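Local coordinates for protein DegQ (Legionella fallonii, PDB 3PV2) that probably degrades misfolded proteins as a trypsin-fold HtrA protease with two PDZ domains and assembles into large self-compartmentizing 12-mers, at residues V33-G39 / A101-T107; V82-P86 / L137-V141; L118-D122 / Q248-F252. All coordinates share one frame; numbering follows the deposited sequence.

Contact 1: V33-G39 / A101-T107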
# COMPACT_ATOMS: atom_id res chain seq x y z
N VAL B 33 19.12 -39.75 -25.65
CA VAL B 33 18.23 -40.36 -24.70
C VAL B 33 17.59 -39.27 -23.88
O VAL B 33 18.09 -38.13 -23.80
CB VAL B 33 18.95 -41.20 -23.71
CG1 VAL B 33 19.84 -42.28 -24.40
CG2 VAL B 33 19.74 -40.31 -22.77
N ASN B 34 16.50 -39.65 -23.23
CA ASN B 34 15.86 -38.78 -22.25
C ASN B 34 16.39 -39.22 -20.88
O ASN B 34 16.59 -40.37 -20.65
CB ASN B 34 14.34 -38.95 -22.36
CG ASN B 34 13.59 -38.14 -21.32
OD1 ASN B 34 13.23 -36.97 -21.54
ND2 ASN B 34 13.37 -38.74 -20.18
N VAL B 35 16.67 -38.25 -20.03
CA VAL B 35 17.15 -38.46 -18.69
C VAL B 35 16.16 -37.79 -17.77
O VAL B 35 15.98 -36.56 -17.86
CB VAL B 35 18.49 -37.73 -18.45
CG1 VAL B 35 18.89 -37.85 -17.01
CG2 VAL B 35 19.58 -38.28 -19.31
N ALA B 36 15.53 -38.59 -16.91
CA ALA B 36 14.53 -38.14 -15.95
C ALA B 36 15.07 -38.37 -14.56
O ALA B 36 15.53 -39.48 -14.27
CB ALA B 36 13.19 -38.97 -16.16
N VAL B 37 15.00 -37.35 -13.71
CA VAL B 37 15.52 -37.39 -12.33
C VAL B 37 14.41 -37.02 -11.36
O VAL B 37 13.58 -36.14 -11.67
CB VAL B 37 16.67 -36.36 -12.12
CG1 VAL B 37 17.21 -36.39 -10.68
CG2 VAL B 37 17.78 -36.64 -13.11
N GLN B 38 14.42 -37.70 -10.22
CA GLN B 38 13.53 -37.47 -9.09
C GLN B 38 14.45 -37.20 -7.92
O GLN B 38 15.45 -37.89 -7.76
CB GLN B 38 12.74 -38.75 -8.72
CG GLN B 38 11.52 -39.08 -9.59
CD GLN B 38 11.85 -39.22 -11.10
OE1 GLN B 38 12.75 -39.98 -11.51
NE2 GLN B 38 11.11 -38.48 -11.93
N GLY B 39 14.12 -36.26 -7.05
CA GLY B 39 14.98 -36.08 -5.91
C GLY B 39 14.43 -35.19 -4.84
O GLY B 39 13.30 -34.74 -4.93
N ALA B 101 20.08 -36.01 -7.35
CA ALA B 101 19.19 -37.05 -7.78
C ALA B 101 19.10 -38.07 -6.66
O ALA B 101 20.09 -38.38 -6.05
CB ALA B 101 19.71 -37.70 -9.03
N SER B 102 17.90 -38.56 -6.39
CA SER B 102 17.72 -39.84 -5.69
C SER B 102 17.61 -40.98 -6.69
O SER B 102 18.07 -42.10 -6.47
CB SER B 102 16.48 -39.80 -4.81
OG SER B 102 16.59 -38.71 -3.90
N LEU B 103 17.02 -40.64 -7.82
CA LEU B 103 16.73 -41.57 -8.88
C LEU B 103 16.97 -40.95 -10.28
O LEU B 103 16.63 -39.80 -10.52
CB LEU B 103 15.27 -41.90 -8.70
CG LEU B 103 14.77 -43.30 -8.86
CD1 LEU B 103 13.76 -43.57 -7.73
CD2 LEU B 103 14.16 -43.38 -10.26
N ILE B 104 17.52 -41.75 -11.19
CA ILE B 104 17.73 -41.37 -12.56
C ILE B 104 17.37 -42.48 -13.51
O ILE B 104 17.98 -43.55 -13.51
CB ILE B 104 19.20 -41.04 -12.84
CG1 ILE B 104 19.83 -40.20 -11.71
CG2 ILE B 104 19.31 -40.31 -14.17
CD1 ILE B 104 21.31 -40.07 -11.81
N THR B 105 16.44 -42.16 -14.39
CA THR B 105 15.89 -43.12 -15.32
C THR B 105 16.13 -42.62 -16.75
O THR B 105 15.80 -41.47 -17.13
CB THR B 105 14.40 -43.36 -15.01
OG1 THR B 105 14.25 -43.65 -13.63
CG2 THR B 105 13.86 -44.51 -15.78
N VAL B 106 16.73 -43.50 -17.54
CA VAL B 106 17.04 -43.18 -18.92
C VAL B 106 16.04 -43.84 -19.84
O VAL B 106 15.78 -45.02 -19.68
CB VAL B 106 18.49 -43.60 -19.21
CG1 VAL B 106 18.75 -43.67 -20.68
CG2 VAL B 106 19.46 -42.62 -18.51
N THR B 107 15.49 -43.09 -20.80
CA THR B 107 14.63 -43.65 -21.84
C THR B 107 15.24 -43.57 -23.23
O THR B 107 15.61 -42.50 -23.70
CB THR B 107 13.27 -42.94 -21.91
OG1 THR B 107 12.68 -42.89 -20.60
CG2 THR B 107 12.28 -43.65 -22.92

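Contact 2: V82-P86 / L137-V141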
# COMPACT_ATOMS: atom_id res chain seq x y z
N VAL B 82 23.46 -38.30 -24.11
CA VAL B 82 23.99 -38.84 -25.37
C VAL B 82 24.81 -40.06 -25.06
O VAL B 82 25.67 -40.01 -24.18
CB VAL B 82 24.94 -37.89 -25.99
CG1 VAL B 82 25.30 -38.43 -27.39
CG2 VAL B 82 24.34 -36.50 -26.09
N ILE B 83 24.58 -41.15 -25.79
CA ILE B 83 25.33 -42.37 -25.56
C ILE B 83 26.62 -42.22 -26.27
O ILE B 83 26.64 -42.11 -27.50
CB ILE B 83 24.60 -43.64 -26.11
CG1 ILE B 83 23.36 -43.95 -25.27
CG2 ILE B 83 25.52 -44.88 -26.02
CD1 ILE B 83 22.30 -44.78 -26.01
N ILE B 84 27.72 -42.17 -25.53
CA ILE B 84 29.03 -42.01 -26.14
C ILE B 84 29.84 -43.33 -26.14
O ILE B 84 30.85 -43.42 -26.86
CB ILE B 84 29.87 -40.90 -25.51
CG1 ILE B 84 30.19 -41.22 -24.04
CG2 ILE B 84 29.21 -39.51 -25.69
CD1 ILE B 84 31.29 -40.36 -23.53
N ASP B 85 29.42 -44.31 -25.34
CA ASP B 85 29.97 -45.68 -25.48
C ASP B 85 28.85 -46.73 -25.42
O ASP B 85 28.36 -47.04 -24.33
CB ASP B 85 31.02 -45.97 -24.42
CG ASP B 85 31.67 -47.33 -24.58
OD1 ASP B 85 31.14 -48.20 -25.31
OD2 ASP B 85 32.72 -47.53 -23.93
N PRO B 86 28.45 -47.27 -26.58
CA PRO B 86 27.31 -48.14 -26.67
C PRO B 86 27.62 -49.56 -26.15
O PRO B 86 26.69 -50.26 -25.77
CB PRO B 86 27.04 -48.18 -28.17
CG PRO B 86 28.36 -47.98 -28.81
CD PRO B 86 29.23 -47.27 -27.82
N LEU B 137 22.64 -51.09 -28.13
CA LEU B 137 22.83 -49.68 -27.90
C LEU B 137 23.58 -49.10 -29.09
O LEU B 137 24.49 -49.74 -29.61
CB LEU B 137 23.59 -49.45 -26.58
CG LEU B 137 22.82 -48.85 -25.38
CD1 LEU B 137 21.42 -49.35 -25.13
CD2 LEU B 137 23.66 -49.01 -24.15
N LYS B 138 23.16 -47.92 -29.53
CA LYS B 138 23.83 -47.20 -30.60
C LYS B 138 24.43 -45.88 -30.14
O LYS B 138 23.88 -45.21 -29.28
CB LYS B 138 22.86 -46.95 -31.77
CG LYS B 138 22.90 -48.02 -32.85
CD LYS B 138 21.51 -48.55 -33.24
CE LYS B 138 21.58 -49.96 -33.85
NZ LYS B 138 21.39 -51.05 -32.83
N SER B 139 25.56 -45.53 -30.75
CA SER B 139 26.19 -44.23 -30.58
C SER B 139 26.26 -43.54 -31.93
O SER B 139 25.48 -43.85 -32.81
CB SER B 139 27.59 -44.37 -29.95
OG SER B 139 28.06 -43.16 -29.34
N LEU B 140 27.14 -42.54 -32.03
CA LEU B 140 27.39 -41.76 -33.24
C LEU B 140 28.89 -41.50 -33.34
O LEU B 140 29.58 -41.59 -32.34
CB LEU B 140 26.65 -40.39 -33.22
CG LEU B 140 26.30 -39.59 -31.94
CD1 LEU B 140 27.10 -39.88 -30.75
CD2 LEU B 140 26.31 -38.13 -32.21
N VAL B 141 29.34 -41.06 -34.51
CA VAL B 141 30.72 -40.63 -34.69
C VAL B 141 31.07 -39.41 -33.82
O VAL B 141 30.34 -38.40 -33.78
CB VAL B 141 31.00 -40.26 -36.15
CG1 VAL B 141 32.40 -39.69 -36.27
CG2 VAL B 141 30.81 -41.48 -37.05

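Contact 3: L118-D122 / Q248-F252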
# COMPACT_ATOMS: atom_id res chain seq x y z
N LEU B 118 25.01 -43.11 -11.61
CA LEU B 118 25.93 -41.98 -11.74
C LEU B 118 27.37 -42.44 -11.58
O LEU B 118 27.74 -42.95 -10.54
CB LEU B 118 25.62 -40.93 -10.68
CG LEU B 118 25.96 -39.45 -10.83
CD1 LEU B 118 26.61 -38.97 -9.55
CD2 LEU B 118 26.81 -39.07 -12.06
N ILE B 119 28.20 -42.25 -12.60
CA ILE B 119 29.60 -42.57 -12.48
C ILE B 119 30.26 -41.43 -11.78
O ILE B 119 31.03 -41.66 -10.90
CB ILE B 119 30.23 -42.85 -13.83
CG1 ILE B 119 29.54 -44.06 -14.43
CG2 ILE B 119 31.69 -43.17 -13.70
CD1 ILE B 119 30.33 -44.63 -15.50
N GLY B 120 29.94 -40.20 -12.16
CA GLY B 120 30.43 -39.02 -11.46
C GLY B 120 30.07 -37.79 -12.27
O GLY B 120 29.63 -37.90 -13.43
N GLY B 121 30.25 -36.64 -11.67
CA GLY B 121 30.01 -35.41 -12.32
C GLY B 121 31.07 -34.41 -12.01
O GLY B 121 31.92 -34.65 -11.17
N ASP B 122 30.96 -33.27 -12.67
CA ASP B 122 31.91 -32.19 -12.55
C ASP B 122 31.14 -30.91 -12.78
O ASP B 122 30.78 -30.59 -13.95
CB ASP B 122 33.03 -32.34 -13.56
CG ASP B 122 34.14 -31.33 -13.31
OD1 ASP B 122 34.66 -31.27 -12.16
OD2 ASP B 122 34.48 -30.58 -14.24
N GLN B 248 38.36 -39.14 -17.48
CA GLN B 248 38.85 -38.94 -16.15
C GLN B 248 37.80 -39.32 -15.09
O GLN B 248 38.17 -39.91 -14.05
CB GLN B 248 39.39 -37.54 -15.96
CG GLN B 248 39.62 -37.16 -14.49
CD GLN B 248 40.79 -36.17 -14.31
OE1 GLN B 248 41.82 -36.32 -14.97
NE2 GLN B 248 40.64 -35.20 -13.42
N ILE B 249 36.52 -39.05 -15.37
CA ILE B 249 35.45 -39.47 -14.44
C ILE B 249 35.32 -41.00 -14.42
O ILE B 249 35.10 -41.57 -13.37
CB ILE B 249 34.08 -38.82 -14.73
CG1 ILE B 249 34.06 -37.37 -14.20
CG2 ILE B 249 32.97 -39.56 -14.06
CD1 ILE B 249 32.99 -36.50 -14.78
N ILE B 250 35.42 -41.65 -15.57
CA ILE B 250 35.29 -43.08 -15.62
C ILE B 250 36.43 -43.75 -14.81
O ILE B 250 36.14 -44.56 -13.96
CB ILE B 250 35.22 -43.60 -17.07
CG1 ILE B 250 33.89 -43.22 -17.74
CG2 ILE B 250 35.37 -45.13 -17.17
CD1 ILE B 250 33.92 -43.47 -19.21
N LYS B 251 37.69 -43.38 -15.06
CA LYS B 251 38.85 -43.94 -14.38
C LYS B 251 38.82 -43.69 -12.88
O LYS B 251 38.97 -44.64 -12.08
CB LYS B 251 40.16 -43.35 -14.95
CG LYS B 251 41.35 -44.33 -15.08
CD LYS B 251 42.69 -43.70 -14.68
CE LYS B 251 43.89 -44.23 -15.47
NZ LYS B 251 43.97 -43.54 -16.82
N PHE B 252 38.59 -42.44 -12.50
CA PHE B 252 38.71 -41.98 -11.13
C PHE B 252 37.43 -41.58 -10.36
O PHE B 252 37.49 -41.32 -9.16
CB PHE B 252 39.63 -40.75 -11.09
CG PHE B 252 41.03 -41.00 -11.57
CD1 PHE B 252 41.94 -41.72 -10.79
CD2 PHE B 252 41.46 -40.49 -12.79
CE1 PHE B 252 43.26 -41.93 -11.23
CE2 PHE B 252 42.77 -40.70 -13.25
CZ PHE B 252 43.66 -41.42 -12.47

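Contact 1: V33-G39 / A101-T107
V33 lays its CB against CG1 of V106 at 3.9 Å, at one end of the antiparallel pairing of strands 33-39 and 103-107. This pairing joins the first and last strands in the order of the N-terminal six-stranded sheet and thereby closes the barrel of the trypsin fold. N34 follows with a pair of backbone bonds to T107, while its CB lies beside that of T107, on the sheet face they share with A36, Q38, L103 and T105. V35 turns to the opposite face, where its CG1, anti to the backbone N (chi1 174°), lies side by side with I104 CG2 at 3.8 Å. A36 exchanges two further bonds with T105; the one from T105 N to A36 O is 2.8 Å long and close to straight, with 174° at the hydrogen. V37 sits beside I104, its CG2 toward I104 CG2, and its other methyl, CG1, comes within a tight 3.3 Å of A101 CB. Helix 95-98 covers this face, with V97 on V35 and I98 on both V37 and I104. On the other face Q38 crosses L103, the bend at chi2 (57°) folding the chain back until OE1 approaches L103 CD2. E395 of a second subunit packs on both residues, so this face of the barrel meets a neighbouring subunit in the assembly. G39 follows, its CA against S102 OG. Beside Q38 a classic beta bulge breaks the register: Q38 O accepts from S102 N at 2.9 Å and from L103 N at 3.2 Å.

Contact 2: V82-P86 / L137-V141
Residues 82-86, on strand 74-85, turn a corner at I84 and run past the extended, irregular 137-141 segment, with the CA atoms of P86 and L137 4.9 Å apart and those of I83 and S139 5.4 Å apart. One hydrogen bond spans the two, from S139 OG to I83 O, at 2.6 Å. The hydroxyl, anti to its own backbone N (chi1 -159°), reaches the carbonyl from a position tilted 31° out of the carbonyl plane. I83 turns its CB, CG2 and CD1 toward K138 O, and CD1 also meets L137 CG at 4.2 Å, the two side chains crossing at about a right angle. This strand belongs to the N-terminal barrel of the trypsin fold, whereas 137-141 is part of the connection leading to the C-terminal barrel. At the corner I84 and D85 are both set against V90, a classic beta bulge. Beyond it P86 turns the CB-CG side of its ring to the 137-139 backbone: its CB is 3.3 Å from L137 O and its CG 3.9 Å from S139 CB. In return L137 brings its CB to 3.3 Å from P86 O. At the other end V82 CG1 meets L140 CD1 at 4.1 Å, and both residues also touch L216 on strand 216-221 of the second barrel.

Contact 3: L118-D122 / Q248-F252
I249 bears the helix side of this contact, setting its two methyls, CG2 and CD1, against the glycine-rich end of strand 118-122. With chi1 at -78° CG1 stands beside the backbone N, which leaves CG2 anti to it, 3.6 Å from G120 N and 3.8 Å from I119 CG2. CD1 reaches further along the strand, 3.9 Å from G120 O and 4.0 Å from G121 C, and ends near D122 CB. The absence of a side chain at G120 lets the helix come close: CA of G120 and CA of I249 are 5.9 Å apart. I119 crosses I249 obliquely, placing CG2 also at 3.8 Å from I249 O, while its CD1 meets I250 CG1 more loosely at 4.4 Å. No hydrogen bond joins the two segments, and the contact rests on apolar packing. The strand carries a classic bulge at I119-G120, opposite V129, which itself packs on I119 and I249. Farther out, the carboxylate of D122 is held through OD2 by T125 OG1 and by a salt bridge to R257 NH2. The segments run at 128° to each other, so the last turn of helix 239-252, which follows strand 234-238 of the second barrel, lies across the end of strand 113-122 in the first, close to strand 127-131.

All three contacts involve the N-terminal barrel of the protease domain, and their centres lie about 17 to 18 Å from one another. Contact 1 pairs strands 32-40 and 101-107; contact 2 lies on strand 74-85, next to 32-40 in the sheet, and contact 3 on strand 113-122, next to 101-107. Contacts 1 and 2 touch through V33 CG1 and I83 CD1, 3.9 Å apart, whereas contact 3 touches neither. Along the chain contact 1 closes before contact 3 opens, while contact 2 interleaves with both. Beside the closure within the barrel, contacts 2 and 3 tie it to later parts of the chain: the inter-barrel connection and the helix that follows the second barrel.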